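LanC-like protein GCR2 (Arabidopsis thaliana, PDB 3T33) may play a role in abscisic acid signalling and carries a bound zinc ion in a helical fold of the LanC-like family. Local coordinates at residues Ala113-Ser118 with Asp151-Arg156; Ala117-Glu122 with Cys128-Val133; Val242-Glu247 with Ala295-Lys300; Asn339-Leu344 with Leu409-Glu414. All blocks are in the same frame, centred on the assembly; numbering follows the deposited sequence.

Interaction 1: Ala113-Ser118 with Asp151-Arg156; sequences ACDVAS and DRYLAR
Asp115 and Arg156 meet as opposite charges between helix 101-118 and helix 147-158. Asp115 holds CG anti to its backbone nitrogen (chi1 -174°), and its carboxylate extends across to the second helix. Arg156 runs extended from CG to NE, which carries its guanidinium out to the carboxylate. The two side chains cross at about a right angle, and their flat groups are turned 51° apart. As modelled, Asp115 OD2 lies 2.7 Å from Arg156 NH1. It sits over a face of the guanidinium rather than in its plane. The pair is therefore a salt bridge of charge alone, with no N-H aimed at the oxygen. OD2 is crowded in the model, so the exact closeness is doubtful.

The opposite face of the guanidinium is covered by the aliphatic part of Arg152, whose CG stands 3.2 Å above the plane. Arg156 NH1 also hangs 3.3 Å over one face of the Tyr153 ring, toward the rim. Asp115 has further partners: OD2 forms a salt bridge with Arg119, and OD1 is hydrogen-bonded to Tyr130 OH. Arg152 in turn pairs with Glu112. Arg119 and Arg156 share one buried carboxylate. The arrangement is an ionic cross-link between neighbouring helices of the all-helical LanC-like fold, away from the zinc site.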
loop_
_atom_site.group_PDB
_atom_site.type_symbol
_atom_site.label_atom_id
_atom_site.label_comp_id
_atom_site.label_asym_id
_atom_site.label_seq_id
_atom_site.Cartn_x
_atom_site.Cartn_y
_atom_site.Cartn_z
ATOM N N ALA A 113 20.832 2.356 -10.967
ATOM C CA ALA A 113 21.643 2.473 -9.738
ATOM C C ALA A 113 21.239 1.486 -8.632
ATOM O O ALA A 113 22.071 1.033 -7.862
ATOM C CB ALA A 113 21.659 3.877 -9.195
ATOM N N CYS A 114 19.963 1.142 -8.547
ATOM C CA CYS A 114 19.518 0.278 -7.485
ATOM C C CYS A 114 19.969 -1.135 -7.816
ATOM O O CYS A 114 20.275 -1.917 -6.920
ATOM C CB CYS A 114 17.989 0.363 -7.369
ATOM S SG CYS A 114 17.400 1.869 -6.466
ATOM N N ASP A 115 19.971 -1.446 -9.111
ATOM C CA ASP A 115 20.372 -2.727 -9.599
ATOM C C ASP A 115 21.832 -3.034 -9.232
ATOM O O ASP A 115 22.105 -4.037 -8.557
ATOM C CB ASP A 115 20.179 -2.768 -11.088
ATOM C CG ASP A 115 20.438 -4.148 -11.675
ATOM O OD1 ASP A 115 20.272 -5.185 -10.988
ATOM O OD2 ASP A 115 20.809 -4.185 -12.867
ATOM N N VAL A 116 22.732 -2.137 -9.652
ATOM C CA VAL A 116 24.159 -2.114 -9.262
ATOM C C VAL A 116 24.330 -2.334 -7.750
ATOM O O VAL A 116 25.094 -3.221 -7.316
ATOM C CB VAL A 116 24.849 -0.757 -9.685
ATOM C CG1 VAL A 116 26.265 -0.600 -9.079
ATOM C CG2 VAL A 116 24.900 -0.595 -11.211
ATOM N N ALA A 117 23.627 -1.534 -6.946
ATOM C CA ALA A 117 23.742 -1.639 -5.490
ATOM C C ALA A 117 23.108 -2.926 -4.901
ATOM O O ALA A 117 23.408 -3.283 -3.769
ATOM C CB ALA A 117 23.147 -0.413 -4.835
ATOM N N SER A 118 22.256 -3.625 -5.660
ATOM C CA SER A 118 21.559 -4.796 -5.102
ATOM C C SER A 118 22.091 -6.190 -5.515
ATOM O O SER A 118 21.531 -7.240 -5.129
ATOM C CB SER A 118 20.053 -4.709 -5.344
ATOM O OG SER A 118 19.733 -4.594 -6.715
ATOM N N ASP A 151 14.413 -6.815 -21.620
ATOM C CA ASP A 151 14.866 -8.213 -21.585
ATOM C C ASP A 151 15.861 -8.358 -20.499
ATOM O O ASP A 151 15.871 -9.355 -19.741
ATOM C CB ASP A 151 15.549 -8.592 -22.866
ATOM C CG ASP A 151 14.586 -8.615 -24.051
ATOM O OD1 ASP A 151 13.376 -8.914 -23.867
ATOM O OD2 ASP A 151 15.073 -8.358 -25.167
ATOM N N ARG A 152 16.687 -7.339 -20.378
ATOM C CA ARG A 152 17.749 -7.416 -19.426
ATOM C C ARG A 152 17.203 -7.447 -17.983
ATOM O O ARG A 152 17.697 -8.227 -17.154
ATOM C CB ARG A 152 18.770 -6.305 -19.698
ATOM C CG ARG A 152 19.486 -5.720 -18.460
ATOM C CD ARG A 152 20.401 -4.516 -18.865
ATOM N NE ARG A 152 20.468 -3.517 -17.789
ATOM C CZ ARG A 152 20.846 -2.246 -17.936
ATOM N NH1 ARG A 152 21.199 -1.771 -19.130
ATOM N NH2 ARG A 152 20.846 -1.447 -16.868
ATOM N N TYR A 153 16.203 -6.624 -17.665
ATOM C CA TYR A 153 15.616 -6.709 -16.304
ATOM C C TYR A 153 14.767 -7.980 -16.132
ATOM O O TYR A 153 14.692 -8.543 -15.055
ATOM C CB TYR A 153 14.746 -5.509 -15.950
ATOM C CG TYR A 153 15.508 -4.265 -15.576
ATOM C CD1 TYR A 153 16.218 -4.183 -14.374
ATOM C CD2 TYR A 153 15.507 -3.147 -16.447
ATOM C CE1 TYR A 153 16.945 -3.036 -14.043
ATOM C CE2 TYR A 153 16.200 -1.993 -16.120
ATOM C CZ TYR A 153 16.899 -1.929 -14.917
ATOM O OH TYR A 153 17.602 -0.788 -14.645
ATOM N N LEU A 154 14.105 -8.375 -17.201
ATOM C CA LEU A 154 13.369 -9.621 -17.226
ATOM C C LEU A 154 14.250 -10.871 -16.955
ATOM O O LEU A 154 13.826 -11.766 -16.184
ATOM C CB LEU A 154 12.656 -9.743 -18.544
ATOM C CG LEU A 154 11.775 -10.973 -18.658
ATOM C CD1 LEU A 154 10.785 -10.953 -17.537
ATOM C CD2 LEU A 154 11.131 -11.048 -19.992
ATOM N N ALA A 155 15.455 -10.906 -17.547
ATOM C CA ALA A 155 16.471 -11.962 -17.283
ATOM C C ALA A 155 16.945 -11.918 -15.816
ATOM O O ALA A 155 17.119 -12.963 -15.175
ATOM C CB ALA A 155 17.697 -11.834 -18.274
ATOM N N ARG A 156 17.138 -10.718 -15.268
ATOM C CA ARG A 156 17.537 -10.636 -13.891
ATOM C C ARG A 156 16.393 -11.084 -13.005
ATOM O O ARG A 156 16.603 -11.754 -11.972
ATOM C CB ARG A 156 17.963 -9.226 -13.519
ATOM C CG ARG A 156 19.302 -8.810 -14.127
ATOM C CD ARG A 156 19.352 -7.266 -14.208
ATOM N NE ARG A 156 20.534 -6.747 -14.908
ATOM C CZ ARG A 156 20.633 -5.506 -15.395
ATOM N NH1 ARG A 156 19.617 -4.644 -15.266
ATOM N NH2 ARG A 156 21.742 -5.116 -16.019
#

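Interaction 2: Ala117-Glu122 with Cys128-Val133; sequences ASRDSE and CGYAGV
The Tyr130 ring receives Ser118 OG at its edge, near the ring plane, and sends its own hydroxyl over one face of the Arg119 guanidinium. The guanidinium and ring planes stand 52° apart. This is the joint of a helix-loop-helix connection: helix 101-118 leaves through a type II beta turn from Ser118 to Ser121, and the chain returns as helix 130-144.

Ser118 OG lies 3.2 Å from Tyr130 CD1 and 3.3 Å from Tyr130 CE1, so it faces the C-H edge between them. This is a van der Waals contact with no hydrogen bond. The serine torsion (chi1 57°) puts OG between the backbone nitrogen and the carbonyl carbon. There the hydroxyl also has the backbone carbonyls of Cys114 and Asp115 within bonding distance.

A first torsion of -176° turns the Tyr130 ring away from its own backbone nitrogen and toward the turn. Its hydroxyl is hydrogen-bonded to Asp115. Arg119 bends at its second torsion, and its guanidinium turns one face to the phenol oxygen, with NE 3.8 Å from Tyr130 OH. Its main polar partner is also Asp115, through NH2. One carboxylate therefore positions both groups, and the phenol and guanidinium simply lie close together.

The turn is closed by Ser121 N bonding to Ser118 O at 3.0 Å. Ser121 OG is bonded to Tyr78 OH, which links the turn to another loop. On the return helix, the CG2 methyl of Val133 approaches Ser118 OG to 4.2 Å.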
loop_
_atom_site.group_PDB
_atom_site.type_symbol
_atom_site.label_atom_id
_atom_site.label_comp_id
_atom_site.label_asym_id
_atom_site.label_seq_id
_atom_site.Cartn_x
_atom_site.Cartn_y
_atom_site.Cartn_z
ATOM N N ALA A 117 23.627 -1.534 -6.946
ATOM C CA ALA A 117 23.742 -1.639 -5.490
ATOM C C ALA A 117 23.108 -2.926 -4.901
ATOM O O ALA A 117 23.408 -3.283 -3.769
ATOM C CB ALA A 117 23.147 -0.413 -4.835
ATOM N N SER A 118 22.256 -3.625 -5.660
ATOM C CA SER A 118 21.559 -4.796 -5.102
ATOM C C SER A 118 22.091 -6.190 -5.515
ATOM O O SER A 118 21.531 -7.240 -5.129
ATOM C CB SER A 118 20.053 -4.709 -5.344
ATOM O OG SER A 118 19.733 -4.594 -6.715
ATOM N N ARG A 119 23.162 -6.201 -6.309
ATOM C CA ARG A 119 23.880 -7.453 -6.599
ATOM C C ARG A 119 24.445 -7.866 -5.243
ATOM O O ARG A 119 24.690 -7.004 -4.379
ATOM C CB ARG A 119 25.000 -7.202 -7.630
ATOM C CG ARG A 119 24.561 -6.379 -8.854
ATOM C CD ARG A 119 23.441 -7.072 -9.666
ATOM N NE ARG A 119 23.103 -6.324 -10.882
ATOM C CZ ARG A 119 23.451 -6.683 -12.120
ATOM N NH1 ARG A 119 24.143 -7.806 -12.337
ATOM N NH2 ARG A 119 23.095 -5.921 -13.154
ATOM N N ASP A 120 24.539 -9.170 -5.009
ATOM C CA ASP A 120 24.930 -9.680 -3.700
ATOM C C ASP A 120 23.776 -9.687 -2.686
ATOM O O ASP A 120 23.914 -10.245 -1.597
ATOM C CB ASP A 120 26.109 -8.878 -3.145
ATOM C CG ASP A 120 27.376 -9.069 -3.953
ATOM O OD1 ASP A 120 27.395 -9.959 -4.830
ATOM O OD2 ASP A 120 28.354 -8.330 -3.714
ATOM N N SER A 121 22.645 -9.072 -3.035
ATOM C CA SER A 121 21.508 -9.014 -2.123
ATOM C C SER A 121 20.820 -10.341 -2.144
ATOM O O SER A 121 20.679 -10.979 -3.199
ATOM C CB SER A 121 20.481 -7.924 -2.499
ATOM O OG SER A 121 19.410 -7.927 -1.569
ATOM N N GLU A 122 20.394 -10.749 -0.958
ATOM C CA GLU A 122 19.557 -11.944 -0.847
ATOM C C GLU A 122 18.057 -11.631 -0.688
ATOM O O GLU A 122 17.258 -12.547 -0.682
ATOM C CB GLU A 122 20.100 -12.930 0.203
ATOM C CG GLU A 122 20.806 -14.136 -0.487
ATOM C CD GLU A 122 21.901 -14.851 0.372
ATOM O OE1 GLU A 122 21.930 -14.705 1.630
ATOM O OE2 GLU A 122 22.741 -15.572 -0.245
ATOM N N CYS A 128 10.921 -5.055 -0.330
ATOM C CA CYS A 128 12.174 -5.052 0.396
ATOM C C CYS A 128 13.391 -5.594 -0.338
ATOM O O CYS A 128 14.496 -5.471 0.170
ATOM C CB CYS A 128 12.013 -5.713 1.773
ATOM S SG CYS A 128 11.143 -4.650 2.897
ATOM N N GLY A 129 13.204 -6.158 -1.525
ATOM C CA GLY A 129 14.280 -6.850 -2.226
ATOM C C GLY A 129 14.372 -6.560 -3.704
ATOM O O GLY A 129 13.840 -5.571 -4.238
ATOM N N TYR A 130 14.978 -7.495 -4.374
ATOM C CA TYR A 130 15.529 -7.340 -5.677
ATOM C C TYR A 130 14.483 -7.547 -6.769
ATOM O O TYR A 130 14.649 -7.043 -7.901
ATOM C CB TYR A 130 16.624 -8.457 -5.816
ATOM C CG TYR A 130 17.377 -8.395 -7.101
ATOM C CD1 TYR A 130 17.960 -7.205 -7.486
ATOM C CD2 TYR A 130 17.501 -9.515 -7.944
ATOM C CE1 TYR A 130 18.701 -7.076 -8.692
ATOM C CE2 TYR A 130 18.258 -9.428 -9.170
ATOM C CZ TYR A 130 18.877 -8.167 -9.530
ATOM O OH TYR A 130 19.620 -7.937 -10.709
ATOM N N ALA A 131 13.464 -8.361 -6.470
ATOM C CA ALA A 131 12.311 -8.529 -7.389
ATOM C C ALA A 131 11.632 -7.172 -7.617
ATOM O O ALA A 131 11.199 -6.871 -8.706
ATOM C CB ALA A 131 11.274 -9.590 -6.825
ATOM N N GLY A 132 11.561 -6.351 -6.579
ATOM C CA GLY A 132 11.062 -4.955 -6.716
ATOM C C GLY A 132 11.831 -4.178 -7.765
ATOM O O GLY A 132 11.240 -3.558 -8.663
ATOM N N VAL A 133 13.157 -4.209 -7.663
ATOM C CA VAL A 133 14.084 -3.516 -8.616
ATOM C C VAL A 133 13.898 -4.002 -10.042
ATOM O O VAL A 133 13.765 -3.210 -10.996
ATOM C CB VAL A 133 15.556 -3.761 -8.221
ATOM C CG1 VAL A 133 16.526 -3.147 -9.258
ATOM C CG2 VAL A 133 15.806 -3.253 -6.806
#

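Interaction 3: Val242-Glu247 with Ala295-Lys300; sequences VLMHTE and ALTLVK
A CH-pi contact carries the meeting of Lys300 with His245. Lys300 CE stands over one face of the imidazole, 3.5 Å from the ring centroid and 17° off the normal. The lysine chain bends at its second torsion (chi2 70°). This bend carries CE over the imidazole of His245, just past the end of helix 236-244. CE is the nearest lysine atom to the ring, 3.3 Å from His245 CE1. NZ lies farther out, 3.6 Å from His245 ND1.

The apolar contacts come from Met244. It and Lys300 slide past each other in opposite directions, with Met244 CB 3.9 Å from Lys300 CE. Bent at its last torsion, the methionine then places its CE methyl 3.5 Å from Thr297 CG2. The threonine methyl does the touching here, while Thr297 OG1 is hydrogen-bonded to Tyr413.

Within 242-247, Thr246 OG1 donates to Leu243 O at 2.9 Å, in the carbonyl plane and on a lone pair. Thr246 N donates to the same oxygen, so two bonds grip it where the chain leaves the helix.

No hydrogen bond crosses between 242-247 and 295-300. The end of helix 236-244, with the His245 that follows it, meets helix 291-305 of this LanC-like fold through methyls, methylenes and a ring face. The ammonium next to CE probably polarises its C-H bonds and favours their contact with the imidazole.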
loop_
_atom_site.group_PDB
_atom_site.type_symbol
_atom_site.label_atom_id
_atom_site.label_comp_id
_atom_site.label_asym_id
_atom_site.label_seq_id
_atom_site.Cartn_x
_atom_site.Cartn_y
_atom_site.Cartn_z
ATOM N N VAL A 242 -2.316 -11.594 -1.425
ATOM C CA VAL A 242 -1.598 -12.074 -2.621
ATOM C C VAL A 242 -2.291 -13.289 -3.242
ATOM O O VAL A 242 -2.359 -13.421 -4.472
ATOM C CB VAL A 242 -0.087 -12.431 -2.337
ATOM C CG1 VAL A 242 0.662 -12.525 -3.644
ATOM C CG2 VAL A 242 0.584 -11.323 -1.518
ATOM N N LEU A 243 -2.773 -14.204 -2.394
ATOM C CA LEU A 243 -3.352 -15.408 -2.921
ATOM C C LEU A 243 -4.593 -15.079 -3.706
ATOM O O LEU A 243 -4.821 -15.670 -4.748
ATOM C CB LEU A 243 -3.631 -16.418 -1.803
ATOM C CG LEU A 243 -2.368 -17.040 -1.167
ATOM C CD1 LEU A 243 -2.846 -17.887 -0.026
ATOM C CD2 LEU A 243 -1.500 -17.880 -2.189
ATOM N N MET A 244 -5.367 -14.080 -3.271
ATOM C CA MET A 244 -6.600 -13.755 -4.015
ATOM C C MET A 244 -6.332 -13.226 -5.384
ATOM O O MET A 244 -7.237 -13.157 -6.204
ATOM C CB MET A 244 -7.515 -12.814 -3.246
ATOM C CG MET A 244 -7.969 -13.485 -1.946
ATOM S SD MET A 244 -9.120 -12.477 -1.022
ATOM C CE MET A 244 -7.991 -11.538 0.029
ATOM N N HIS A 245 -5.083 -12.857 -5.640
ATOM C CA HIS A 245 -4.744 -12.292 -6.925
ATOM C C HIS A 245 -4.346 -13.323 -7.957
ATOM O O HIS A 245 -4.009 -12.921 -9.083
ATOM C CB HIS A 245 -3.703 -11.213 -6.788
ATOM C CG HIS A 245 -4.234 -9.943 -6.214
ATOM N ND1 HIS A 245 -4.897 -8.995 -6.977
ATOM C CD2 HIS A 245 -4.243 -9.475 -4.954
ATOM C CE1 HIS A 245 -5.281 -7.997 -6.206
ATOM N NE2 HIS A 245 -4.901 -8.262 -4.972
ATOM N N THR A 246 -4.440 -14.624 -7.609
ATOM C CA THR A 246 -4.036 -15.755 -8.493
ATOM C C THR A 246 -5.208 -16.713 -8.681
ATOM O O THR A 246 -6.255 -16.571 -8.039
ATOM C CB THR A 246 -2.878 -16.671 -7.895
ATOM O OG1 THR A 246 -3.296 -17.247 -6.637
ATOM C CG2 THR A 246 -1.675 -15.925 -7.607
ATOM N N GLU A 247 -5.019 -17.734 -9.513
ATOM C CA GLU A 247 -6.108 -18.642 -9.819
ATOM C C GLU A 247 -6.134 -19.710 -8.755
ATOM O O GLU A 247 -5.349 -20.627 -8.807
ATOM C CB GLU A 247 -5.897 -19.280 -11.203
ATOM C CG GLU A 247 -5.696 -18.265 -12.325
ATOM C CD GLU A 247 -6.769 -17.168 -12.258
ATOM O OE1 GLU A 247 -6.429 -15.979 -11.956
ATOM O OE2 GLU A 247 -7.969 -17.520 -12.462
ATOM N N ALA A 295 -8.312 -4.187 6.376
ATOM C CA ALA A 295 -9.431 -3.644 5.540
ATOM C C ALA A 295 -9.166 -3.760 4.041
ATOM O O ALA A 295 -9.999 -4.208 3.257
ATOM C CB ALA A 295 -9.687 -2.236 5.908
ATOM N N LEU A 296 -7.963 -3.391 3.625
ATOM C CA LEU A 296 -7.548 -3.530 2.232
ATOM C C LEU A 296 -7.697 -4.962 1.725
ATOM O O LEU A 296 -8.073 -5.225 0.571
ATOM C CB LEU A 296 -6.106 -3.067 2.146
ATOM C CG LEU A 296 -5.694 -1.728 1.539
ATOM C CD1 LEU A 296 -6.696 -0.562 1.704
ATOM C CD2 LEU A 296 -4.157 -1.305 1.818
ATOM N N THR A 297 -7.422 -5.923 2.591
ATOM C CA THR A 297 -7.552 -7.328 2.212
ATOM C C THR A 297 -9.014 -7.733 2.134
ATOM O O THR A 297 -9.407 -8.469 1.241
ATOM C CB THR A 297 -6.848 -8.228 3.224
ATOM O OG1 THR A 297 -5.535 -7.716 3.472
ATOM C CG2 THR A 297 -6.756 -9.633 2.720
ATOM N N LEU A 298 -9.825 -7.302 3.084
ATOM C CA LEU A 298 -11.278 -7.628 3.015
ATOM C C LEU A 298 -11.909 -6.949 1.782
ATOM O O LEU A 298 -12.739 -7.524 1.094
ATOM C CB LEU A 298 -11.984 -7.228 4.300
ATOM C CG LEU A 298 -11.499 -8.119 5.454
ATOM C CD1 LEU A 298 -12.070 -7.620 6.727
ATOM C CD2 LEU A 298 -11.956 -9.573 5.172
ATOM N N VAL A 299 -11.456 -5.753 1.443
ATOM C CA VAL A 299 -12.012 -5.122 0.232
ATOM C C VAL A 299 -11.797 -6.027 -0.923
ATOM O O VAL A 299 -12.743 -6.247 -1.713
ATOM C CB VAL A 299 -11.444 -3.695 -0.072
ATOM C CG1 VAL A 299 -11.655 -3.305 -1.565
ATOM C CG2 VAL A 299 -12.080 -2.686 0.836
ATOM N N LYS A 300 -10.576 -6.575 -1.029
ATOM C CA LYS A 300 -10.249 -7.527 -2.116
ATOM C C LYS A 300 -11.085 -8.816 -1.977
ATOM O O LYS A 300 -11.665 -9.314 -2.933
ATOM C CB LYS A 300 -8.737 -7.838 -2.143
ATOM C CG LYS A 300 -8.347 -8.921 -3.088
ATOM C CD LYS A 300 -8.493 -8.493 -4.515
ATOM C CE LYS A 300 -8.102 -9.592 -5.398
ATOM N NZ LYS A 300 -8.516 -9.345 -6.831
#

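Interaction 4: Asn339-Leu344 with Leu409-Glu414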
loop_
_atom_site.group_PDB
_atom_site.type_symbol
_atom_site.label_atom_id
_atom_site.label_comp_id
_atom_site.label_asym_id
_atom_site.label_seq_id
_atom_site.Cartn_x
_atom_site.Cartn_y
_atom_site.Cartn_z
ATOM N N ASN A 339 -3.088 5.083 5.616
ATOM C CA ASN A 339 -4.503 4.877 5.993
ATOM C C ASN A 339 -5.552 5.524 5.024
ATOM O O ASN A 339 -6.652 5.000 4.855
ATOM C CB ASN A 339 -4.725 5.249 7.440
ATOM C CG ASN A 339 -3.898 4.374 8.387
ATOM O OD1 ASN A 339 -3.877 4.595 9.563
ATOM N ND2 ASN A 339 -3.186 3.438 7.860
ATOM N N THR A 340 -5.170 6.586 4.320
ATOM C CA THR A 340 -6.015 7.125 3.279
ATOM C C THR A 340 -6.520 6.075 2.292
ATOM O O THR A 340 -7.694 6.117 1.870
ATOM C CB THR A 340 -5.232 8.236 2.496
ATOM O OG1 THR A 340 -4.927 9.237 3.440
ATOM C CG2 THR A 340 -6.077 8.854 1.408
ATOM N N TYR A 341 -5.654 5.130 1.937
ATOM C CA TYR A 341 -5.975 4.090 0.954
ATOM C C TYR A 341 -7.091 3.222 1.421
ATOM O O TYR A 341 -7.844 2.630 0.605
ATOM C CB TYR A 341 -4.743 3.225 0.615
ATOM C CG TYR A 341 -3.826 3.862 -0.448
ATOM C CD1 TYR A 341 -4.134 3.795 -1.804
ATOM C CD2 TYR A 341 -2.687 4.562 -0.077
ATOM C CE1 TYR A 341 -3.299 4.425 -2.763
ATOM C CE2 TYR A 341 -1.869 5.196 -1.030
ATOM C CZ TYR A 341 -2.155 5.094 -2.354
ATOM O OH TYR A 341 -1.323 5.685 -3.305
ATOM N N VAL A 342 -7.252 3.112 2.722
ATOM C CA VAL A 342 -8.460 2.392 3.172
ATOM C C VAL A 342 -9.735 3.021 2.571
ATOM O O VAL A 342 -10.572 2.315 1.977
ATOM C CB VAL A 342 -8.569 2.353 4.724
ATOM C CG1 VAL A 342 -9.841 1.688 5.113
ATOM C CG2 VAL A 342 -7.426 1.542 5.312
ATOM N N PHE A 343 -9.872 4.343 2.675
ATOM C CA PHE A 343 -11.071 4.989 2.114
ATOM C C PHE A 343 -11.190 4.910 0.622
ATOM O O PHE A 343 -12.242 4.628 0.104
ATOM C CB PHE A 343 -11.183 6.415 2.668
ATOM C CG PHE A 343 -11.005 6.454 4.155
ATOM C CD1 PHE A 343 -11.779 5.620 4.961
ATOM C CD2 PHE A 343 -10.040 7.264 4.742
ATOM C CE1 PHE A 343 -11.648 5.653 6.342
ATOM C CE2 PHE A 343 -9.888 7.312 6.104
ATOM C CZ PHE A 343 -10.667 6.484 6.924
ATOM N N LEU A 344 -10.089 5.139 -0.071
ATOM C CA LEU A 344 -9.969 4.895 -1.506
ATOM C C LEU A 344 -10.342 3.488 -1.869
ATOM O O LEU A 344 -10.995 3.271 -2.886
ATOM C CB LEU A 344 -8.541 5.122 -1.979
ATOM C CG LEU A 344 -8.194 6.590 -1.857
ATOM C CD1 LEU A 344 -6.694 6.789 -2.235
ATOM C CD2 LEU A 344 -9.096 7.488 -2.730
ATOM N N LEU A 409 -4.162 2.561 -6.088
ATOM C CA LEU A 409 -3.731 1.282 -5.474
ATOM C C LEU A 409 -2.639 1.447 -4.392
ATOM O O LEU A 409 -1.629 2.023 -4.698
ATOM C CB LEU A 409 -3.205 0.361 -6.567
ATOM C CG LEU A 409 -4.277 0.029 -7.621
ATOM C CD1 LEU A 409 -3.651 -0.695 -8.885
ATOM C CD2 LEU A 409 -5.428 -0.819 -7.039
ATOM N N PHE A 410 -2.843 0.946 -3.151
ATOM C CA PHE A 410 -1.791 1.034 -2.110
ATOM C C PHE A 410 -0.471 0.411 -2.690
ATOM O O PHE A 410 -0.486 -0.705 -3.170
ATOM C CB PHE A 410 -2.229 0.334 -0.833
ATOM C CG PHE A 410 -1.267 0.492 0.345
ATOM C CD1 PHE A 410 -0.050 -0.168 0.390
ATOM C CD2 PHE A 410 -1.618 1.250 1.432
ATOM C CE1 PHE A 410 0.818 -0.037 1.514
ATOM C CE2 PHE A 410 -0.748 1.397 2.528
ATOM C CZ PHE A 410 0.473 0.735 2.544
ATOM N N PRO A 411 0.633 1.188 -2.716
ATOM C CA PRO A 411 1.877 0.757 -3.416
ATOM C C PRO A 411 2.422 -0.552 -2.808
ATOM O O PRO A 411 2.544 -0.678 -1.567
ATOM C CB PRO A 411 2.843 1.912 -3.173
ATOM C CG PRO A 411 2.365 2.545 -1.891
ATOM C CD PRO A 411 0.850 2.325 -1.811
ATOM N N GLY A 412 2.690 -1.545 -3.644
ATOM C CA GLY A 412 3.225 -2.786 -3.117
ATOM C C GLY A 412 2.199 -3.637 -2.366
ATOM O O GLY A 412 2.565 -4.627 -1.745
ATOM N N TYR A 413 0.920 -3.248 -2.429
ATOM C CA TYR A 413 -0.115 -4.028 -1.774
ATOM C C TYR A 413 -1.284 -4.374 -2.693
ATOM O O TYR A 413 -1.561 -5.546 -2.987
ATOM C CB TYR A 413 -0.614 -3.384 -0.485
ATOM C CG TYR A 413 -1.240 -4.435 0.454
ATOM C CD1 TYR A 413 -0.410 -5.396 1.121
ATOM C CD2 TYR A 413 -2.628 -4.513 0.642
ATOM C CE1 TYR A 413 -0.950 -6.367 2.000
ATOM C CE2 TYR A 413 -3.206 -5.481 1.526
ATOM C CZ TYR A 413 -2.362 -6.412 2.186
ATOM O OH TYR A 413 -2.911 -7.397 2.996
ATOM N N GLU A 414 -1.964 -3.352 -3.181
ATOM C CA GLU A 414 -3.081 -3.587 -4.101
ATOM C C GLU A 414 -2.667 -3.703 -5.548
ATOM O O GLU A 414 -1.822 -2.994 -6.078
ATOM C CB GLU A 414 -4.151 -2.470 -3.935
ATOM C CG GLU A 414 -4.773 -2.461 -2.580
ATOM C CD GLU A 414 -5.790 -1.345 -2.380
ATOM O OE1 GLU A 414 -5.378 -0.153 -2.395
ATOM O OE2 GLU A 414 -6.995 -1.670 -2.203
#
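Aromatic contacts dominate between Tyr341 and Phe410. Phe410 CA sits over one face of the tyrosine ring, 3.7 Å from its centroid, in a CH-pi contact. The Phe410 ring turns its edge toward the same tyrosine ring in an offset edge-to-face pair, with planes 67° apart and centroids 5.5 Å apart. The trans first torsion of Phe410 (chi1 -174°) places CD2 3.8 Å from Tyr341 CB.

The remaining apolar contact is with Pro411, whose CD lies 4.0 Å from Tyr341 CE2.

Polar groups fix the loop beside the ring. Phe410 N donates to Glu414 OE1 at 2.9 Å, nearly straight at 174° and onto the anti lone pair. Phe410 O accepts from the backbone nitrogens of both Tyr413 and Glu414. Tyr341 OH bonds to Asp401.

Phe410 also stacks on Trp287, beside the zinc ligand Cys288, and its side chain is about 8 Å from the zinc ion. The C-terminal loop is thus held to helix 336-350 by ring contacts and also by the Glu414 carboxylate, whose OE2 meets Ser345 and Arg348 of that helix while OE1 takes the Phe410 N-H.

Overall arrangement
Interactions 1 and 2 form one cluster and interactions 3 and 4 another. The first two have centres 8 Å apart, share Ala117 and Ser118 of helix 101-118, and join it to the consecutive helices 130-144 and 147-158. Interaction 3 follows them along the chain and closes before interaction 4 opens. Its centre is 12 Å from that of interaction 4. They touch where Leu296 packs on Phe410 and on helix 336-350, and a probable Thr297-Tyr413 hydrogen bond also joins them. The clusters do not touch; centres of interactions in different clusters are about 24 to 28 Å apart. The first ties early helices together far from the metal, whereas interaction 4 packs the C-terminal loop on helix 336-350 near the zinc site.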